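Local coordinates for hypothetical protein Atu0240 (Agrobacterium tumefaciens str. C58, PDB 2GAX) that is of unknown function but belongs to the DUF2000 family, whose clan relates it to the peptidyl-tRNA hydrolase 2 proteins, at residues 42-45 against 46-50; 65-68 against 69-72. One frame throughout, in Å; residues are numbered along the deposited sequence.

Contact 1 (42-45 against 46-50); sequences YRDG and AGNVY
Asp44 and Tyr50 make the shortest polar link here: the phenol OH of Tyr50 gives its proton to Asp44 OD2 at 2.6 Å, coming from above the carboxylate plane, while the carboxylate sits at the edge of the tyrosine ring with the two planes 63° apart. The other oxygen, Asp44 OD1, is gripped twice by backbone, by Ala46 N at 2.8 Å and Asn48 N at 2.9 Å, one from each face of the carboxylate. Both oxygens are thus engaged and the carboxylate is held against rotation; the Tyr50 hydroxyl and two N-H groups would probably favour its charged form. With chi1 at 72°, CG lies between backbone N and carbonyl carbon, which turns the acid back over the bend. A type I turn runs from Asp44 to Gly47, closed by Gly47 N to Asp44 O at 3.2 Å. Asp44 N then bonds to Asn48 O at 2.9 Å, and further along Tyr50 N reaches Tyr42 O at 2.7 Å. Packing is thin. The CB atoms of Tyr42 and Tyr50 meet at 4.0 Å, whereas Arg43, on the other face, lies alongside Val49 with NH1 3.8 Å from CG1. Tyr42 leans on Leu53 and Val49 on Pro41. This small surface beta hairpin, strands 42-43 and 49-50, lies in the connection between helix 16-33 and strand 58-63.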
loop_
_atom_site.group_PDB
_atom_site.type_symbol
_atom_site.label_atom_id
_atom_site.label_comp_id
_atom_site.label_asym_id
_atom_site.label_seq_id
_atom_site.Cartn_x
_atom_site.Cartn_y
_atom_site.Cartn_z
ATOM N N TYR A 42 21.532 7.988 -3.558
ATOM C CA TYR A 42 22.119 8.426 -2.300
ATOM C C TYR A 42 23.618 8.169 -2.329
ATOM O O TYR A 42 24.063 7.122 -2.817
ATOM C CB TYR A 42 21.442 7.708 -1.124
ATOM C CG TYR A 42 20.118 8.323 -0.694
ATOM C CD1 TYR A 42 20.003 8.945 0.544
ATOM C CD2 TYR A 42 18.997 8.307 -1.532
ATOM C CE1 TYR A 42 18.798 9.527 0.962
ATOM C CE2 TYR A 42 17.775 8.898 -1.130
ATOM C CZ TYR A 42 17.698 9.510 0.122
ATOM O OH TYR A 42 16.515 10.074 0.549
ATOM N N ARG A 43 24.387 9.130 -1.818
ATOM C CA ARG A 43 25.842 9.104 -1.857
ATOM C C ARG A 43 26.364 9.469 -0.468
ATOM O O ARG A 43 26.006 10.522 0.091
ATOM C CB ARG A 43 26.358 10.080 -2.934
ATOM C CG ARG A 43 25.865 9.763 -4.342
ATOM C CD ARG A 43 26.297 10.819 -5.365
ATOM N NE ARG A 43 25.464 10.834 -6.582
ATOM C CZ ARG A 43 25.574 9.994 -7.628
ATOM N NH1 ARG A 43 26.465 9.011 -7.638
ATOM N NH2 ARG A 43 24.769 10.140 -8.682
ATOM N N ASP A 44 27.164 8.599 0.132
ATOM C CA ASP A 44 27.636 8.917 1.478
ATOM C C ASP A 44 28.932 9.734 1.494
ATOM O O ASP A 44 29.440 10.102 0.440
ATOM C CB ASP A 44 27.715 7.687 2.373
ATOM C CG ASP A 44 28.847 6.757 2.002
ATOM O OD1 ASP A 44 29.805 7.181 1.311
ATOM O OD2 ASP A 44 28.771 5.593 2.422
ATOM N N GLY A 45 29.459 9.964 2.701
ATOM C CA GLY A 45 30.616 10.837 2.934
ATOM C C GLY A 45 31.929 10.208 2.501
ATOM O O GLY A 45 32.986 10.827 2.604
ATOM N N ALA A 46 31.868 8.971 2.017
ATOM C CA ALA A 46 33.076 8.292 1.564
ATOM C C ALA A 46 33.037 8.005 0.073
ATOM O O ALA A 46 33.958 7.378 -0.461
ATOM C CB ALA A 46 33.293 7.011 2.359
ATOM N N GLY A 47 31.993 8.477 -0.606
ATOM C CA GLY A 47 31.850 8.264 -2.030
ATOM C C GLY A 47 31.078 7.010 -2.393
ATOM O O GLY A 47 30.977 6.666 -3.567
ATOM N N ASN A 48 30.560 6.313 -1.384
ATOM C CA ASN A 48 29.731 5.131 -1.615
ATOM C C ASN A 48 28.381 5.561 -2.185
ATOM O O ASN A 48 27.869 6.624 -1.823
ATOM C CB ASN A 48 29.564 4.324 -0.320
ATOM C CG ASN A 48 30.899 3.893 0.308
ATOM O OD1 ASN A 48 31.101 4.050 1.516
ATOM N ND2 ASN A 48 31.794 3.331 -0.495
ATOM N N VAL A 49 27.836 4.776 -3.113
ATOM C CA VAL A 49 26.566 5.095 -3.767
ATOM C C VAL A 49 25.518 4.054 -3.389
ATOM O O VAL A 49 25.830 2.876 -3.265
ATOM C CB VAL A 49 26.723 5.184 -5.310
ATOM C CG1 VAL A 49 25.464 5.739 -5.989
ATOM C CG2 VAL A 49 27.906 6.074 -5.663
ATOM N N TYR A 50 24.275 4.505 -3.224
ATOM C CA TYR A 50 23.164 3.643 -2.803
ATOM C C TYR A 50 21.944 3.839 -3.689
ATOM O O TYR A 50 21.897 4.777 -4.490
ATOM C CB TYR A 50 22.818 3.907 -1.330
ATOM C CG TYR A 50 24.001 3.779 -0.403
ATOM C CD1 TYR A 50 24.259 2.590 0.267
ATOM C CD2 TYR A 50 24.885 4.845 -0.219
ATOM C CE1 TYR A 50 25.349 2.469 1.119
ATOM C CE2 TYR A 50 25.978 4.737 0.627
ATOM C CZ TYR A 50 26.210 3.542 1.287
ATOM O OH TYR A 50 27.289 3.419 2.132
#

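Contact 2 (65-68 against 69-72); sequences QEAL and RKIH
Glu66 and Arg69, three residues apart on one helix, form a two-pronged salt bridge. Arg69 NE reaches Glu66 OE1 at 2.7 Å and Arg69 NH2 reaches Glu66 OE2 at 2.9 Å, both nearly straight, the latter on the syn lone pair of OE2. Carboxylate and guanidinium are only 22° from coplanar, and the paired bonds, edge to edge, hold the two groups nearly in one plane. Both chains bend to get there: Arg69 leaves extended and turns at chi3 (-41°), and Glu66 bends as well.

Backbone bonds follow the i to i+4 alpha-helical pattern, from Arg69 N to Gln65 O at 3.0 Å through to His72 N to Leu68 O at 2.9 Å. Ala67 O takes two donors from opposite faces of its plane, Ile71 N at 3.2 Å and the ammonium of Lys70, whose NZ lies 3.1 Å away. A chi1 of 44° sets the extended Lys70 chain back along the preceding turn, and a bend at its end brings NZ to the carbonyl.

Non-bonded packing is slight: Lys70 CE lies 3.8 Å from Ala67 CB, and Ile71 CG1 passes 3.4 Å from the carbonyl oxygen Ala67 O.

Outside the segment, Asp64 OD2 accepts from Ala67 N in the first turn, Arg69 NH1 bonds to Pro107 O and Ala110 O, and Lys70 NZ to Lys129 O, tying the helix to two loops. Leu68 and Ile71 press onto the sheet, against Ile9 of strand 4-11 and Thr63 of strand 58-63, while Leu68 and His72 reach Val112 on strand 112-120.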
loop_
_atom_site.group_PDB
_atom_site.type_symbol
_atom_site.label_atom_id
_atom_site.label_comp_id
_atom_site.label_asym_id
_atom_site.label_seq_id
_atom_site.Cartn_x
_atom_site.Cartn_y
_atom_site.Cartn_z
ATOM N N GLN A 65 -10.828 -4.691 10.025
ATOM C CA GLN A 65 -11.228 -5.384 8.797
ATOM C C GLN A 65 -12.324 -4.675 8.001
ATOM O O GLN A 65 -12.152 -4.393 6.811
ATOM C CB GLN A 65 -11.645 -6.825 9.102
ATOM C CG GLN A 65 -11.897 -7.675 7.871
ATOM C CD GLN A 65 -10.685 -7.776 6.967
ATOM O OE1 GLN A 65 -10.362 -6.840 6.219
ATOM N NE2 GLN A 65 -10.028 -8.925 6.995
ATOM N N GLU A 66 -13.451 -4.378 8.651
ATOM C CA GLU A 66 -14.567 -3.779 7.927
ATOM C C GLU A 66 -14.295 -2.348 7.527
ATOM O O GLU A 66 -14.790 -1.893 6.491
ATOM C CB GLU A 66 -15.894 -3.923 8.685
ATOM C CG GLU A 66 -16.352 -5.381 8.783
ATOM C CD GLU A 66 -16.280 -6.107 7.452
ATOM O OE1 GLU A 66 -16.889 -5.635 6.468
ATOM O OE2 GLU A 66 -15.606 -7.150 7.386
ATOM N N ALA A 67 -13.484 -1.646 8.316
ATOM C CA ALA A 67 -13.065 -0.304 7.921
ATOM C C ALA A 67 -12.113 -0.330 6.712
ATOM O O ALA A 67 -12.155 0.572 5.862
ATOM C CB ALA A 67 -12.444 0.443 9.080
ATOM N N LEU A 68 -11.270 -1.360 6.634
ATOM C CA LEU A 68 -10.372 -1.514 5.489
ATOM C C LEU A 68 -11.153 -1.887 4.226
ATOM O O LEU A 68 -10.799 -1.470 3.127
ATOM C CB LEU A 68 -9.255 -2.528 5.794
ATOM C CG LEU A 68 -8.006 -2.661 4.905
ATOM C CD1 LEU A 68 -7.364 -1.317 4.565
ATOM C CD2 LEU A 68 -6.992 -3.545 5.591
ATOM N N ARG A 69 -12.232 -2.642 4.390
ATOM C CA ARG A 69 -13.132 -2.947 3.283
ATOM C C ARG A 69 -13.731 -1.691 2.641
ATOM O O ARG A 69 -13.697 -1.560 1.418
ATOM C CB ARG A 69 -14.256 -3.895 3.718
ATOM C CG ARG A 69 -15.143 -4.328 2.549
ATOM C CD ARG A 69 -16.286 -5.216 2.981
ATOM N NE ARG A 69 -15.866 -6.191 3.984
ATOM C CZ ARG A 69 -15.171 -7.293 3.720
ATOM N NH1 ARG A 69 -14.804 -7.581 2.470
ATOM N NH2 ARG A 69 -14.841 -8.111 4.713
ATOM N N LYS A 70 -14.264 -0.769 3.451
ATOM C CA LYS A 70 -14.863 0.448 2.891
ATOM C C LYS A 70 -13.834 1.340 2.192
ATOM O O LYS A 70 -14.124 1.908 1.142
ATOM C CB LYS A 70 -15.692 1.234 3.925
ATOM C CG LYS A 70 -15.040 1.379 5.282
ATOM C CD LYS A 70 -15.720 2.468 6.147
ATOM C CE LYS A 70 -14.820 2.876 7.341
ATOM N NZ LYS A 70 -13.375 3.148 6.952
ATOM N N ILE A 71 -12.636 1.437 2.770
ATOM C CA ILE A 71 -11.504 2.146 2.157
ATOM C C ILE A 71 -11.195 1.545 0.780
ATOM O O ILE A 71 -11.080 2.268 -0.216
ATOM C CB ILE A 71 -10.258 2.135 3.090
ATOM C CG1 ILE A 71 -10.510 3.044 4.305
ATOM C CG2 ILE A 71 -9.012 2.593 2.332
ATOM C CD1 ILE A 71 -9.503 2.912 5.455
ATOM N N HIS A 72 -11.089 0.220 0.731
ATOM C CA HIS A 72 -10.968 -0.506 -0.530
ATOM C C HIS A 72 -12.101 -0.110 -1.506
ATOM O O HIS A 72 -11.849 0.341 -2.628
ATOM C CB HIS A 72 -10.946 -2.008 -0.237
ATOM C CG HIS A 72 -10.867 -2.877 -1.454
ATOM N ND1 HIS A 72 -11.229 -4.208 -1.429
ATOM C CD2 HIS A 72 -10.469 -2.620 -2.723
ATOM C CE1 HIS A 72 -11.060 -4.730 -2.628
ATOM N NE2 HIS A 72 -10.608 -3.786 -3.435
#

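Overall arrangement
From the N terminus the chain lays down strand 4-11 and helix 16-33, then runs outward to contact 1, the 42-50 hairpin, whose centre lies about 29 Å from that of the chain. It returns into the mixed sheet through strand 58-63, and helix 65-77 follows directly, its first turns making contact 2. The two are local and in series, neither crossing nor enclosing the other, with centres about 42 Å apart on opposite sides of the molecule. Contact 1 closes a small projecting hairpin, whereas contact 2 belongs to a helix laid on the sheet and joined to loops near strands 112-120 and 132-133.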